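Local coordinates for protein Ddb_g0293866 (Dictyostelium discoideum, PDB 5LW6) that binds ADP-ribose through the macrodomain that makes up this chain; the whole protein may act in DNA damage sensing and bind poly-ADP-ribose, at residues N108-Q111 with S112-H116; N160-L163 with Y164-D168; N202-L205 with H206-G210. All blocks are in the same frame, centred on the assembly; numbering follows the deposited sequence.

Contact 1 (N108-Q111 with S112-H116)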
loop_
_atom_site.group_PDB
_atom_site.type_symbol
_atom_site.label_atom_id
_atom_site.label_comp_id
_atom_site.label_asym_id
_atom_site.label_seq_id
_atom_site.Cartn_x
_atom_site.Cartn_y
_atom_site.Cartn_z
ATOM N N ASN A 108 -6.774 19.737 7.588
ATOM C CA ASN A 108 -7.105 19.017 8.797
ATOM C C ASN A 108 -6.500 17.611 8.821
ATOM O O ASN A 108 -6.070 17.124 9.869
ATOM C CB ASN A 108 -8.626 18.986 9.086
ATOM C CG ASN A 108 -9.180 20.335 9.611
ATOM O OD1 ASN A 108 -10.391 20.472 9.795
ATOM N ND2 ASN A 108 -8.330 21.297 9.844
ATOM N N LEU A 109 -6.505 16.949 7.658
ATOM C CA LEU A 109 -5.893 15.630 7.550
ATOM C C LEU A 109 -4.428 15.723 7.874
ATOM O O LEU A 109 -3.907 14.988 8.686
ATOM C CB LEU A 109 -6.108 15.030 6.163
ATOM C CG LEU A 109 -5.489 13.653 6.013
ATOM C CD1 LEU A 109 -6.267 12.719 6.858
ATOM C CD2 LEU A 109 -5.507 13.240 4.553
ATOM N N ILE A 110 -3.753 16.649 7.243
ATOM C CA ILE A 110 -2.319 16.793 7.449
ATOM C C ILE A 110 -2.040 17.134 8.909
ATOM O O ILE A 110 -1.117 16.605 9.518
ATOM C CB ILE A 110 -1.728 17.854 6.483
ATOM C CG1 ILE A 110 -1.871 17.496 4.976
ATOM C CG2 ILE A 110 -0.335 18.234 6.968
ATOM C CD1 ILE A 110 -1.297 16.163 4.572
ATOM N N GLN A 111 -2.804 18.041 9.486
ATOM C CA GLN A 111 -2.654 18.368 10.936
ATOM C C GLN A 111 -2.825 17.144 11.844
ATOM O O GLN A 111 -2.162 17.015 12.836
ATOM C CB GLN A 111 -3.681 19.451 11.369
ATOM C CG GLN A 111 -3.334 20.833 10.884
ATOM C CD GLN A 111 -4.381 21.863 11.295
ATOM O OE1 GLN A 111 -5.524 21.528 11.667
ATOM N NE2 GLN A 111 -3.985 23.142 11.256
ATOM N N SER A 112 -3.715 16.222 11.471
ATOM C CA SER A 112 -3.979 15.043 12.256
ATOM C C SER A 112 -2.761 14.159 12.228
ATOM O O SER A 112 -2.359 13.617 13.270
ATOM C CB SER A 112 -5.153 14.230 11.695
ATOM O OG SER A 112 -5.529 13.268 12.658
ATOM N N PHE A 113 -2.172 13.973 11.035
ATOM C CA PHE A 113 -0.926 13.286 10.968
ATOM C C PHE A 113 0.127 13.944 11.833
ATOM O O PHE A 113 0.841 13.243 12.586
ATOM C CB PHE A 113 -0.388 13.053 9.517
ATOM C CG PHE A 113 -1.034 11.885 8.844
ATOM C CD1 PHE A 113 -2.218 12.032 8.238
ATOM C CD2 PHE A 113 -0.421 10.679 8.760
ATOM C CE1 PHE A 113 -2.860 10.963 7.585
ATOM C CE2 PHE A 113 -1.049 9.577 8.178
ATOM C CZ PHE A 113 -2.277 9.697 7.595
ATOM N N LYS A 114 0.253 15.263 11.732
ATOM C CA LYS A 114 1.240 15.973 12.527
ATOM C C LYS A 114 1.077 15.729 14.010
ATOM O O LYS A 114 2.068 15.522 14.723
ATOM C CB LYS A 114 1.122 17.479 12.338
ATOM C CG LYS A 114 1.720 18.035 11.094
ATOM C CD LYS A 114 1.605 19.584 11.081
ATOM C CE LYS A 114 2.151 20.198 9.779
ATOM N NZ LYS A 114 2.077 21.678 9.841
ATOM N N LYS A 115 -0.158 15.634 14.453
ATOM C CA LYS A 115 -0.464 15.424 15.843
ATOM C C LYS A 115 -0.008 14.036 16.290
ATOM O O LYS A 115 0.638 13.897 17.326
ATOM C CB LYS A 115 -1.961 15.626 16.055
ATOM C CG LYS A 115 -2.486 15.281 17.418
ATOM C CD LYS A 115 -4.038 15.178 17.446
ATOM C CE LYS A 115 -4.556 15.191 18.908
ATOM N NZ LYS A 115 -6.007 14.868 19.204
ATOM N N HIS A 116 -0.258 13.023 15.470
ATOM C CA HIS A 116 0.218 11.671 15.776
ATOM C C HIS A 116 1.705 11.498 15.730
ATOM O O HIS A 116 2.219 10.586 16.296
ATOM C CB HIS A 116 -0.482 10.647 14.832
ATOM C CG HIS A 116 -1.911 10.457 15.177
ATOM N ND1 HIS A 116 -2.947 11.150 14.578
ATOM C CD2 HIS A 116 -2.478 9.690 16.135
ATOM C CE1 HIS A 116 -4.089 10.823 15.165
ATOM N NE2 HIS A 116 -3.821 9.962 16.115
#

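Contact 2 (N160-L163 with Y164-D168)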
loop_
_atom_site.group_PDB
_atom_site.type_symbol
_atom_site.label_atom_id
_atom_site.label_comp_id
_atom_site.label_asym_id
_atom_site.label_seq_id
_atom_site.Cartn_x
_atom_site.Cartn_y
_atom_site.Cartn_z
ATOM N N ASN A 160 -8.182 0.149 -9.937
ATOM C CA ASN A 160 -6.768 -0.018 -10.376
ATOM C C ASN A 160 -6.663 -0.480 -11.809
ATOM O O ASN A 160 -5.668 -0.997 -12.239
ATOM C CB ASN A 160 -5.977 -0.889 -9.401
ATOM C CG ASN A 160 -6.495 -2.293 -9.295
ATOM O OD1 ASN A 160 -7.250 -2.764 -10.149
ATOM N ND2 ASN A 160 -6.057 -2.987 -8.272
ATOM N N LYS A 161 -7.689 -0.176 -12.575
ATOM C CA LYS A 161 -7.686 -0.449 -14.005
ATOM C C LYS A 161 -6.470 0.083 -14.707
ATOM O O LYS A 161 -5.848 -0.596 -15.507
ATOM C CB LYS A 161 -8.987 0.182 -14.581
ATOM C CG LYS A 161 -9.150 0.071 -16.096
ATOM C CD LYS A 161 -10.482 0.720 -16.475
ATOM C CE LYS A 161 -10.930 0.394 -17.923
ATOM N NZ LYS A 161 -9.892 0.743 -18.904
ATOM N N GLN A 162 -6.075 1.296 -14.365
ATOM C CA GLN A 162 -4.959 1.977 -15.120
ATOM C C GLN A 162 -3.644 1.295 -14.884
ATOM O O GLN A 162 -2.914 1.019 -15.805
ATOM C CB GLN A 162 -4.880 3.442 -14.748
ATOM C CG GLN A 162 -3.759 4.220 -15.344
ATOM C CD GLN A 162 -3.848 4.284 -16.865
ATOM O OE1 GLN A 162 -4.903 4.560 -17.446
ATOM N NE2 GLN A 162 -2.753 3.957 -17.511
ATOM N N LEU A 163 -3.403 0.944 -13.609
ATOM C CA LEU A 163 -2.268 0.113 -13.266
ATOM C C LEU A 163 -2.222 -1.196 -14.064
ATOM O O LEU A 163 -1.206 -1.513 -14.639
ATOM C CB LEU A 163 -2.234 -0.129 -11.770
ATOM C CG LEU A 163 -1.182 -1.098 -11.273
ATOM C CD1 LEU A 163 0.243 -0.496 -11.316
ATOM C CD2 LEU A 163 -1.555 -1.566 -9.881
ATOM N N TYR A 164 -3.331 -1.913 -14.087
ATOM C CA TYR A 164 -3.414 -3.212 -14.748
ATOM C C TYR A 164 -3.212 -3.073 -16.254
ATOM O O TYR A 164 -2.510 -3.887 -16.806
ATOM C CB TYR A 164 -4.741 -3.903 -14.426
ATOM C CG TYR A 164 -4.660 -4.717 -13.149
ATOM C CD1 TYR A 164 -4.566 -4.134 -11.890
ATOM C CD2 TYR A 164 -4.570 -6.111 -13.182
ATOM C CE1 TYR A 164 -4.446 -4.906 -10.761
ATOM C CE2 TYR A 164 -4.447 -6.860 -12.052
ATOM C CZ TYR A 164 -4.366 -6.275 -10.830
ATOM O OH TYR A 164 -4.177 -7.030 -9.683
ATOM N N GLU A 165 -3.719 -1.992 -16.867
ATOM C CA GLU A 165 -3.457 -1.780 -18.297
ATOM C C GLU A 165 -1.987 -1.598 -18.604
ATOM O O GLU A 165 -1.472 -2.109 -19.582
ATOM C CB GLU A 165 -4.300 -0.642 -18.759
ATOM C CG GLU A 165 -5.668 -1.244 -18.858
ATOM C CD GLU A 165 -6.820 -0.326 -19.111
ATOM O OE1 GLU A 165 -7.933 -0.848 -18.902
ATOM O OE2 GLU A 165 -6.679 0.857 -19.507
HETATM N N MSE A 166 -1.288 -0.987 -17.670
HETATM C CA MSE A 166 0.090 -0.754 -17.785
HETATM C C MSE A 166 0.927 -2.004 -17.597
HETATM O O MSE A 166 1.977 -2.060 -18.104
HETATM C CB MSE A 166 0.486 0.341 -16.771
HETATM C CG MSE A 166 -0.193 1.660 -17.120
HETATM SE SE MSE A 166 0.047 2.903 -15.558
HETATM C CE MSE A 166 1.880 3.445 -16.022
ATOM N N LEU A 167 0.423 -2.983 -16.844
ATOM C CA LEU A 167 1.118 -4.246 -16.523
ATOM C C LEU A 167 0.819 -5.300 -17.589
ATOM O O LEU A 167 1.599 -6.236 -17.737
ATOM C CB LEU A 167 0.630 -4.796 -15.162
ATOM C CG LEU A 167 1.072 -3.987 -13.926
ATOM C CD1 LEU A 167 0.232 -4.264 -12.696
ATOM C CD2 LEU A 167 2.552 -4.247 -13.664
ATOM N N ASP A 168 -0.287 -5.065 -18.310
ATOM C CA ASP A 168 -1.057 -6.040 -19.119
ATOM C C ASP A 168 -1.870 -6.969 -18.224
ATOM O O ASP A 168 -1.303 -7.832 -17.554
ATOM C CB ASP A 168 -0.189 -6.891 -20.023
ATOM C CG ASP A 168 -1.050 -7.738 -20.989
ATOM O OD1 ASP A 168 -1.537 -7.159 -21.982
ATOM O OD2 ASP A 168 -1.316 -8.927 -20.695
HETATM O O HOH W 1 -6.090 -5.992 -7.875
#

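Contact 3 (N202-L205 with H206-G210)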
loop_
_atom_site.group_PDB
_atom_site.type_symbol
_atom_site.label_atom_id
_atom_site.label_comp_id
_atom_site.label_asym_id
_atom_site.label_seq_id
_atom_site.Cartn_x
_atom_site.Cartn_y
_atom_site.Cartn_z
ATOM N N ASN A 202 9.176 -5.826 -19.116
ATOM C CA ASN A 202 9.149 -4.801 -20.141
ATOM C C ASN A 202 8.074 -3.736 -19.973
ATOM O O ASN A 202 8.013 -2.814 -20.780
ATOM C CB ASN A 202 9.009 -5.414 -21.493
ATOM C CG ASN A 202 10.218 -6.226 -21.888
ATOM O OD1 ASN A 202 10.060 -7.360 -22.332
ATOM N ND2 ASN A 202 11.398 -5.720 -21.654
ATOM N N SER A 203 7.262 -3.852 -18.925
ATOM C CA SER A 203 6.187 -2.881 -18.600
ATOM C C SER A 203 6.805 -1.496 -18.444
ATOM O O SER A 203 7.871 -1.346 -17.886
ATOM C CB SER A 203 5.502 -3.244 -17.283
ATOM O OG SER A 203 4.515 -2.212 -16.835
ATOM N N ILE A 204 6.061 -0.459 -18.836
ATOM C CA ILE A 204 6.485 0.920 -18.536
ATOM C C ILE A 204 6.709 1.114 -17.040
ATOM O O ILE A 204 7.558 1.896 -16.589
ATOM C CB ILE A 204 5.397 1.914 -19.056
ATOM C CG1 ILE A 204 5.901 3.350 -18.979
ATOM C CG2 ILE A 204 4.115 1.781 -18.279
ATOM C CD1 ILE A 204 5.118 4.280 -19.821
ATOM N N LEU A 205 5.956 0.367 -16.237
ATOM C CA LEU A 205 6.052 0.541 -14.821
ATOM C C LEU A 205 7.472 0.217 -14.361
ATOM O O LEU A 205 8.005 0.847 -13.434
ATOM C CB LEU A 205 5.045 -0.301 -14.036
ATOM C CG LEU A 205 3.685 0.238 -14.261
ATOM C CD1 LEU A 205 2.777 -0.894 -13.894
ATOM C CD2 LEU A 205 3.343 1.485 -13.534
ATOM N N HIS A 206 8.073 -0.814 -14.921
ATOM C CA HIS A 206 9.408 -1.220 -14.548
ATOM C C HIS A 206 10.516 -0.453 -15.262
ATOM O O HIS A 206 11.419 0.109 -14.665
ATOM C CB HIS A 206 9.574 -2.729 -14.813
ATOM C CG HIS A 206 10.935 -3.247 -14.418
ATOM N ND1 HIS A 206 11.433 -3.107 -13.153
ATOM C CD2 HIS A 206 11.927 -3.861 -15.128
ATOM C CE1 HIS A 206 12.669 -3.586 -13.085
ATOM N NE2 HIS A 206 12.995 -4.057 -14.276
ATOM N N LYS A 207 10.426 -0.412 -16.596
ATOM C CA LYS A 207 11.456 0.147 -17.421
ATOM C C LYS A 207 11.591 1.636 -17.309
ATOM O O LYS A 207 12.718 2.158 -17.298
ATOM C CB LYS A 207 11.205 -0.233 -18.871
ATOM C CG LYS A 207 11.530 -1.687 -19.173
ATOM C CD LYS A 207 13.043 -1.974 -19.101
ATOM C CE LYS A 207 13.368 -3.356 -19.660
ATOM N NZ LYS A 207 14.688 -3.849 -19.136
ATOM N N GLU A 208 10.480 2.332 -17.285
ATOM C CA GLU A 208 10.477 3.783 -17.205
ATOM C C GLU A 208 10.256 4.308 -15.810
ATOM O O GLU A 208 10.872 5.287 -15.391
ATOM C CB GLU A 208 9.425 4.380 -18.110
ATOM C CG GLU A 208 9.884 4.516 -19.564
ATOM C CD GLU A 208 10.309 3.203 -20.157
ATOM O OE1 GLU A 208 9.404 2.317 -20.340
ATOM O OE2 GLU A 208 11.556 3.056 -20.354
ATOM N N TYR A 209 9.385 3.686 -15.073
ATOM C CA TYR A 209 9.002 4.293 -13.773
ATOM C C TYR A 209 9.690 3.620 -12.567
ATOM O O TYR A 209 9.525 4.034 -11.434
ATOM C CB TYR A 209 7.504 4.279 -13.602
ATOM C CG TYR A 209 6.721 5.114 -14.589
ATOM C CD1 TYR A 209 7.235 6.323 -15.104
ATOM C CD2 TYR A 209 5.503 4.662 -15.085
ATOM C CE1 TYR A 209 6.493 7.050 -16.030
ATOM C CE2 TYR A 209 4.775 5.381 -16.015
ATOM C CZ TYR A 209 5.285 6.572 -16.501
ATOM O OH TYR A 209 4.556 7.327 -17.330
ATOM N N GLY A 210 10.545 2.684 -12.844
ATOM C CA GLY A 210 11.462 2.129 -11.853
ATOM C C GLY A 210 10.858 1.270 -10.783
ATOM O O GLY A 210 11.518 1.006 -9.723
#

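Contact 1 (N108-Q111 with S112-H116)
Leu109 and Phe113 touch along one side of the helix, one turn apart. Both side chains point the same way and lie side by side. The branch carbon CD1 of Leu109 reaches CE1 of Phe113 at 3.9 Å. CG of Leu109 is anti to the backbone N (chi1 -180°), which brings its end back toward the ring. The ring edge also faces the backbone: Leu109 O lies in the ring plane, 3.4 Å from Phe113 CD1.

The backbone bonds run from each N-H to the carbonyl four residues earlier. Phe113 N gives the straightest, at 3.1 Å to Leu109 O with an N-H...O angle of 167°. Lys114 N to Ile110 O and Lys115 N to Gln111 O follow, each at 2.9 Å. Ser112 N is bonded to Asn108 O at 3.0 Å and has a second, weak bond to Leu109 O.

One side chain joins this network. His116 ND1 donates to Ser112 O at 2.9 Å, while His116 N reaches the same oxygen from the opposite face of its carbonyl plane. The ND1 bond ties the imidazole to its own helix.

Leu109 and Phe113 continue inward onto Val100 and Met98 of strand 95-101, and Phe113 also meets Phe125 and Ile127. This inward face belongs to the helix of a beta-alpha-beta unit, strand 95-101, helix 107-116 and strand 125-130, in the macrodomain's alpha/beta fold.

Contact 2 (N160-L163 with Y164-D168)
The short helix 161-167 starts just after Asn160, its N-cap residue, and the side chains of Asn160 and Tyr164 meet across its first turn. The amide passes obliquely by one rim of the phenol, with the two planes 36° apart. Asn160 OD1 is 3.5 Å from Tyr164 CD1. The amide reaches this place because CG sits between the backbone N and the carbonyl carbon (chi1 63°). Its oxygen accepts from Thr157 N, and Asn160 ND2 donates to a water at 3.0 Å. The same water is 2.8 Å from Tyr164 OH and so bridges the two polar ends.

Beneath the side chains, Tyr164 N donates to Asn160 O with a nearly straight N-H...O angle of 166°. In this part of the macrodomain the helix packs between its neighbours: Tyr164 meets Phe172 of helix 169-179 edge-to-face, and Leu163 and Leu167 both touch Leu205 of helix 204-207. Leu163 CG lies 3.7 Å from Leu167 CD1.

On the exposed side, Lys161 and Glu165 form a salt bridge. Lys161 NZ approaches the syn lone pair of Glu165 OE1; the modelled 2.5 Å is doubtfully short. The lysine chain is extended until it bends at its last torsion, which turns NZ toward the carboxylate. Gln162 NE2 lies against selenomethionine Met166, 3.5 Å from its CG and 3.6 Å from its SE atom.

Contact 3 (N202-L205 with H206-G210)
Ile204 O is gripped by two backbone donors, Glu208 N and Tyr209 N, each at 3.0 Å. Tyr209 N comes nearly head-on to the carbonyl, while Glu208 N is tilted 33° from its plane. The two bonds tie Glu208 and Tyr209 back to the first turn.

The start of the helix is fixed by Ser203, its N-cap residue. Ser203 OG accepts from Leu205 N at 3.0 Å and also bonds to Met166 O of helix 161-167. Ser203 O receives a straight bond from Lys207 N, with an N-H...O angle of 174°, and a weak one from His206 N.

The side chains meet mainly at the Tyr209 ring. Ile204 CG1 makes an off-centre CH-pi contact with it, 4.2 Å from the ring centroid. That branch is anti to the backbone N (chi1 -170°), and CD1 continues it toward the phenol end, 4.0 Å from Tyr209 OH. Leu205 CD2 comes to the ring edge, 4.1 Å from Tyr209 CD2. Glu208 CB lies over one ring face, offset toward the rim, and also packs against Ile204 CG1 at 3.8 Å. With a serine at Tyr209, Ile204 CG1 and Leu205 CD2 would probably lose the ring they both pack on, opening a gap beside them. Gly210 follows with positive phi, a conformation that favours glycine.

His206 ND1 bonds to Ile211 O, and Leu205 pairs through its backbone with Ile211. These bonds connect the short helix to the chain leading into strand 213-217. Ile204, Leu205 and Tyr209 all touch Met166, so their side chains pack against helix 161-167.

How the contacts relate
The contacts follow one another along the chain in the order 1, 2, 3. Contact 1 lies on helix 107-116, packed on strand 125-130, one of the two edge strands of the sheet. Its centre is 32 Å from that of contact 2 and 34 Å from that of contact 3, and it touches neither. Contacts 1 and 2 are on opposite sides of the chain's centre. Contacts 2 and 3 are neighbours, with centres 12 Å apart. Met166 CE packs on Tyr209 CE2 at 3.5 Å, and Leu167 CD2 on Leu205 CD1. Helices 161-167 and 204-207, separated in sequence by helix 169-179 and strand 189-193, thus pack against each other on one side of the domain.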